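Local coordinates for protein N-acetyltransferase (Staphylococcus aureus subsp. aureus, PDB 4M85) that probably transfers an acetyl group from acetyl-coenzyme A to an acceptor amine, as GNAT-family enzymes do, at residues L135-L139 with Y162-F167; K68-C72 with A120-Y125. One frame throughout, in Å; residues are numbered along the deposited sequence.

Interaction 1: L135-L139 with Y162-F167; sequences LTSLL and YKKVGF
L135 pushes one methyl, CD2, into the angle between three side chains of 162-167, and this is the tight part of the contact. CD2 meets the Y162 ring at its edge, near the ring plane, 3.7 Å from CD1 of Y162. The same methyl lies 4.0 Å from CE1 of F167 and also touches CG2 of V165. With CG anti to the backbone N (chi1 -179°), the leucine reaches outward from its helix, and it crosses the tyrosine side chain at about a right angle. One turn further on, L139 extends the apolar patch: its CD1 packs 4.0 Å from CG2 of V165 and comes obliquely to the F167 ring at CE1.

No hydrogen bond crosses between the segments, so shape and apolar surface do the joining. L135 and F167 are buried on this side, and L149 and V185 also touch F167. The solvent margin, at T136, is looser. There T136 brings OG1 only to 4.2 Å from CG1 of V165, and that hydroxyl is hydrogen-bonded to T132 O within its own helix.

The aromatic ring of F167 is delivered by the turn that ends helix 156-164. G166 takes a positive phi (112°), and F167 N bonds back to Y162 O at 3.1 Å, while G166 N makes a weak bond to K163 O. Within the GNAT fold, L135 and L139 of helix 130-140 thus pack against Y162 at the end of helix 156-164 and against V165 and F167 of the turn that follows, which a Schellman motif closes.

Interaction 2: K68-C72 with A120-Y125; sequences KVAGC and ATFAAY
The ring of Y125 lies under the methyl of A70, a CH-pi contact next to a classic beta bulge in the GNAT sheet. A70 CB is 3.9 Å from the ring centroid and 21° off the ring normal, so it sits over the face but displaced toward the CG side, where CG of Y125 is its nearest atom at 3.7 Å. At the far end of the tyrosine, K68 crosses the side chain at about a right angle, and its CB and CD each come to 4.0 Å from OH of Y125. A70 and G71 together face Y63 on the neighbouring strand 60-65, which defines the bulge.

F122 is turned differently. It presents an edge to the first strand, with CE2 only 3.1 Å from V69 O and the oxygen near the ring plane. This places a carbonyl oxygen against the electropositive rim of the ring. CG stands anti to the carbonyl carbon (chi1 -74°), which brings the CD2-CE2 edge up to V69 O, while the backbone N of F122 is held by A70 O through a bond of 2.9 Å. L19 of helix 13-26 also touches the F122 side chain.

Just after Y125 comes an Arg-Gly-Arg-Gly-Ile-Ala sequence, probably the acetyl-CoA pyrophosphate-binding loop as in other GNAT enzymes; its R126 hydrogen-bonds T121 O, and I130 packs against A70, T121 and Y125. From the bulge residue G71 onward the strands pair as antiparallel neighbours. G71 and T121 form a non-hydrogen-bonded pair, with A120 O 3.1 Å from G71 CA. C72 and A120 form the hydrogen-bonded pair that follows: C72 N gives to A120 O in the carbonyl plane, and A120 N reaches C72 O at 2.9 Å with an N-H...O angle of 170°.

In the fold
From the N terminus, the chain first enters interaction 2 at 68-72, the start of strand 68-77. After 47 residues including helices 81-86 and 95-98, it returns along strand 114-121 and closes that loop at 120-125. After the short turn that follows, it enters helix 130-140, where 135-139 opens interaction 1, and passes through strand 147-152 before 162-167 closes the second loop. The two loops are in series, neither nested nor crossed. Interaction 2 joins neighbouring antiparallel strands, whereas interaction 1 joins helix 130-140 to the C-terminal end of helix 156-164 and the turn after it. Their centres lie about 18 Å apart and their nearest atoms about 8 Å, but helix 130-140 connects them: I130 packs on interaction 2.

Interaction 1: L135-L139 with Y162-F167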
loop_
_atom_site.group_PDB
_atom_site.type_symbol
_atom_site.label_atom_id
_atom_site.label_comp_id
_atom_site.label_asym_id
_atom_site.label_seq_id
_atom_site.Cartn_x
_atom_site.Cartn_y
_atom_site.Cartn_z
ATOM N N LEU A 135 8.678 -3.555 -7.233
ATOM C CA LEU A 135 7.758 -3.333 -8.340
ATOM C C LEU A 135 8.035 -4.291 -9.517
ATOM O O LEU A 135 7.128 -4.936 -10.044
ATOM C CB LEU A 135 7.846 -1.876 -8.781
ATOM C CG LEU A 135 6.937 -1.395 -9.917
ATOM C CD1 LEU A 135 5.509 -1.775 -9.581
ATOM C CD2 LEU A 135 7.047 0.103 -10.142
ATOM N N THR A 136 9.294 -4.371 -9.923
ATOM C CA THR A 136 9.703 -5.224 -11.036
ATOM C C THR A 136 9.329 -6.684 -10.757
ATOM O O THR A 136 8.746 -7.359 -11.582
ATOM C CB THR A 136 11.199 -5.046 -11.283
ATOM O OG1 THR A 136 11.417 -3.738 -11.767
ATOM C CG2 THR A 136 11.741 -6.015 -12.310
ATOM N N SER A 137 9.621 -7.144 -9.556
ATOM C CA SER A 137 9.347 -8.514 -9.205
ATOM C C SER A 137 7.828 -8.791 -9.125
ATOM O O SER A 137 7.388 -9.873 -9.498
ATOM C CB SER A 137 10.062 -8.870 -7.903
ATOM O OG SER A 137 9.436 -9.956 -7.302
ATOM N N LEU A 138 7.041 -7.817 -8.653
ATOM C CA LEU A 138 5.595 -7.960 -8.600
ATOM C C LEU A 138 4.996 -8.016 -10.007
ATOM O O LEU A 138 4.081 -8.811 -10.260
ATOM C CB LEU A 138 4.953 -6.802 -7.823
ATOM C CG LEU A 138 3.422 -6.793 -7.720
ATOM C CD1 LEU A 138 2.949 -8.032 -6.981
ATOM C CD2 LEU A 138 2.919 -5.537 -7.016
ATOM N N LEU A 139 5.475 -7.150 -10.911
ATOM C CA LEU A 139 4.949 -7.133 -12.287
ATOM C C LEU A 139 5.270 -8.456 -12.980
ATOM O O LEU A 139 4.445 -8.985 -13.691
ATOM C CB LEU A 139 5.489 -5.947 -13.098
ATOM C CG LEU A 139 5.060 -4.545 -12.606
ATOM C CD1 LEU A 139 5.846 -3.477 -13.348
ATOM C CD2 LEU A 139 3.564 -4.283 -12.738
ATOM N N TYR A 162 8.242 4.920 -12.762
ATOM C CA TYR A 162 7.113 4.135 -13.279
ATOM C C TYR A 162 7.094 4.038 -14.798
ATOM O O TYR A 162 6.887 2.930 -15.353
ATOM C CB TYR A 162 5.772 4.651 -12.753
ATOM C CG TYR A 162 5.701 4.677 -11.243
ATOM C CD1 TYR A 162 6.295 3.685 -10.494
ATOM C CD2 TYR A 162 5.036 5.702 -10.572
ATOM C CE1 TYR A 162 6.262 3.704 -9.122
ATOM C CE2 TYR A 162 4.990 5.737 -9.182
ATOM C CZ TYR A 162 5.609 4.731 -8.468
ATOM O OH TYR A 162 5.588 4.717 -7.102
ATOM N N LYS A 163 7.305 5.170 -15.471
ATOM C CA LYS A 163 7.390 5.176 -16.942
ATOM C C LYS A 163 8.554 4.342 -17.452
ATOM O O LYS A 163 8.451 3.757 -18.517
ATOM C CB LYS A 163 7.477 6.594 -17.517
ATOM C CG LYS A 163 6.189 7.409 -17.453
ATOM C CD LYS A 163 5.129 6.812 -18.356
ATOM C CE LYS A 163 3.818 7.562 -18.305
ATOM N NZ LYS A 163 3.764 8.647 -19.296
ATOM N N LYS A 164 9.638 4.268 -16.691
ATOM C CA LYS A 164 10.810 3.490 -17.103
ATOM C C LYS A 164 10.517 1.986 -17.117
ATOM O O LYS A 164 11.007 1.284 -17.996
ATOM C CB LYS A 164 12.002 3.788 -16.206
ATOM C CG LYS A 164 13.342 3.382 -16.806
ATOM C CD LYS A 164 14.513 3.676 -15.875
ATOM C CE LYS A 164 15.794 2.974 -16.356
ATOM N NZ LYS A 164 17.013 3.582 -15.735
ATOM N N VAL A 165 9.728 1.478 -16.165
ATOM C CA VAL A 165 9.344 0.057 -16.198
ATOM C C VAL A 165 8.125 -0.185 -17.073
ATOM O O VAL A 165 7.646 -1.304 -17.151
ATOM C CB VAL A 165 9.103 -0.568 -14.799
ATOM C CG1 VAL A 165 10.286 -0.301 -13.888
ATOM C CG2 VAL A 165 7.821 -0.056 -14.170
ATOM N N GLY A 166 7.604 0.850 -17.715
ATOM C CA GLY A 166 6.610 0.652 -18.788
ATOM C C GLY A 166 5.186 1.106 -18.541
ATOM O O GLY A 166 4.295 0.826 -19.360
ATOM N N PHE A 167 4.934 1.799 -17.432
ATOM C CA PHE A 167 3.580 2.343 -17.172
ATOM C C PHE A 167 3.254 3.462 -18.159
ATOM O O PHE A 167 4.143 4.181 -18.596
ATOM C CB PHE A 167 3.455 2.885 -15.734
ATOM C CG PHE A 167 3.336 1.809 -14.666
ATOM C CD1 PHE A 167 4.460 1.336 -14.019
ATOM C CD2 PHE A 167 2.111 1.303 -14.298
ATOM C CE1 PHE A 167 4.367 0.379 -13.032
ATOM C CE2 PHE A 167 1.995 0.331 -13.301
ATOM C CZ PHE A 167 3.135 -0.132 -12.659
#

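Interaction 2: K68-C72 with A120-Y125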
loop_
_atom_site.group_PDB
_atom_site.type_symbol
_atom_site.label_atom_id
_atom_site.label_comp_id
_atom_site.label_asym_id
_atom_site.label_seq_id
_atom_site.Cartn_x
_atom_site.Cartn_y
_atom_site.Cartn_z
ATOM N N LYS A 68 15.288 -7.979 8.615
ATOM C CA LYS A 68 14.336 -6.901 8.894
ATOM C C LYS A 68 13.585 -6.503 7.622
ATOM O O LYS A 68 14.191 -6.489 6.541
ATOM C CB LYS A 68 15.091 -5.684 9.423
ATOM C CG LYS A 68 15.395 -5.745 10.913
ATOM C CD LYS A 68 15.411 -4.340 11.530
ATOM C CE LYS A 68 15.311 -4.377 13.055
ATOM N NZ LYS A 68 15.127 -3.011 13.628
ATOM N N VAL A 69 12.294 -6.161 7.750
ATOM C CA VAL A 69 11.500 -5.627 6.626
ATOM C C VAL A 69 11.970 -4.223 6.287
ATOM O O VAL A 69 11.811 -3.297 7.095
ATOM C CB VAL A 69 9.980 -5.601 6.954
ATOM C CG1 VAL A 69 9.165 -4.876 5.874
ATOM C CG2 VAL A 69 9.472 -7.022 7.132
ATOM N N ALA A 70 12.578 -4.075 5.113
ATOM C CA ALA A 70 13.116 -2.789 4.625
ATOM C C ALA A 70 12.060 -1.992 3.876
ATOM O O ALA A 70 12.090 -0.761 3.822
ATOM C CB ALA A 70 14.290 -3.058 3.689
ATOM N N GLY A 71 11.140 -2.712 3.259
ATOM C CA GLY A 71 10.117 -2.097 2.436
ATOM C C GLY A 71 9.050 -3.090 2.062
ATOM O O GLY A 71 9.214 -4.292 2.267
ATOM N N CYS A 72 7.978 -2.588 1.459
ATOM C CA CYS A 72 6.896 -3.455 1.002
ATOM C C CYS A 72 6.109 -2.873 -0.136
ATOM O O CYS A 72 6.163 -1.671 -0.387
ATOM C CB CYS A 72 5.944 -3.817 2.123
ATOM S SG CYS A 72 4.869 -2.477 2.631
ATOM N N ALA A 120 6.429 1.255 -0.427
ATOM C CA ALA A 120 6.974 2.022 0.690
ATOM C C ALA A 120 8.315 1.476 1.162
ATOM O O ALA A 120 8.530 0.266 1.207
ATOM C CB ALA A 120 5.964 2.066 1.843
ATOM N N THR A 121 9.226 2.377 1.518
ATOM C CA THR A 121 10.557 1.966 1.992
ATOM C C THR A 121 10.876 2.745 3.264
ATOM O O THR A 121 10.612 3.934 3.333
ATOM C CB THR A 121 11.658 2.225 0.919
ATOM O OG1 THR A 121 11.266 1.666 -0.330
ATOM C CG2 THR A 121 12.977 1.569 1.289
ATOM N N PHE A 122 11.442 2.075 4.267
ATOM C CA PHE A 122 11.968 2.784 5.436
ATOM C C PHE A 122 13.135 3.712 5.045
ATOM O O PHE A 122 13.984 3.369 4.210
ATOM C CB PHE A 122 12.426 1.813 6.523
ATOM C CG PHE A 122 11.301 1.157 7.270
ATOM C CD1 PHE A 122 10.450 1.915 8.071
ATOM C CD2 PHE A 122 11.091 -0.216 7.164
ATOM C CE1 PHE A 122 9.418 1.314 8.768
ATOM C CE2 PHE A 122 10.052 -0.826 7.849
ATOM C CZ PHE A 122 9.221 -0.062 8.656
ATOM N N ALA A 123 13.159 4.895 5.654
ATOM C CA ALA A 123 14.184 5.918 5.368
ATOM C C ALA A 123 15.629 5.385 5.433
ATOM O O ALA A 123 16.466 5.736 4.617
ATOM C CB ALA A 123 13.991 7.111 6.314
ATOM N N ALA A 124 15.899 4.506 6.389
ATOM C CA ALA A 124 17.242 3.944 6.589
ATOM C C ALA A 124 17.691 3.057 5.427
ATOM O O ALA A 124 18.879 2.773 5.295
ATOM C CB ALA A 124 17.291 3.152 7.897
ATOM N N TYR A 125 16.750 2.618 4.591
ATOM C CA TYR A 125 17.098 1.710 3.501
ATOM C C TYR A 125 16.937 2.379 2.146
ATOM O O TYR A 125 17.063 1.723 1.128
ATOM C CB TYR A 125 16.291 0.417 3.585
ATOM C CG TYR A 125 16.533 -0.364 4.851
ATOM C CD1 TYR A 125 17.606 -1.239 4.962
ATOM C CD2 TYR A 125 15.695 -0.216 5.941
ATOM C CE1 TYR A 125 17.837 -1.941 6.139
ATOM C CE2 TYR A 125 15.906 -0.906 7.119
ATOM C CZ TYR A 125 16.972 -1.772 7.217
ATOM O OH TYR A 125 17.152 -2.450 8.400
#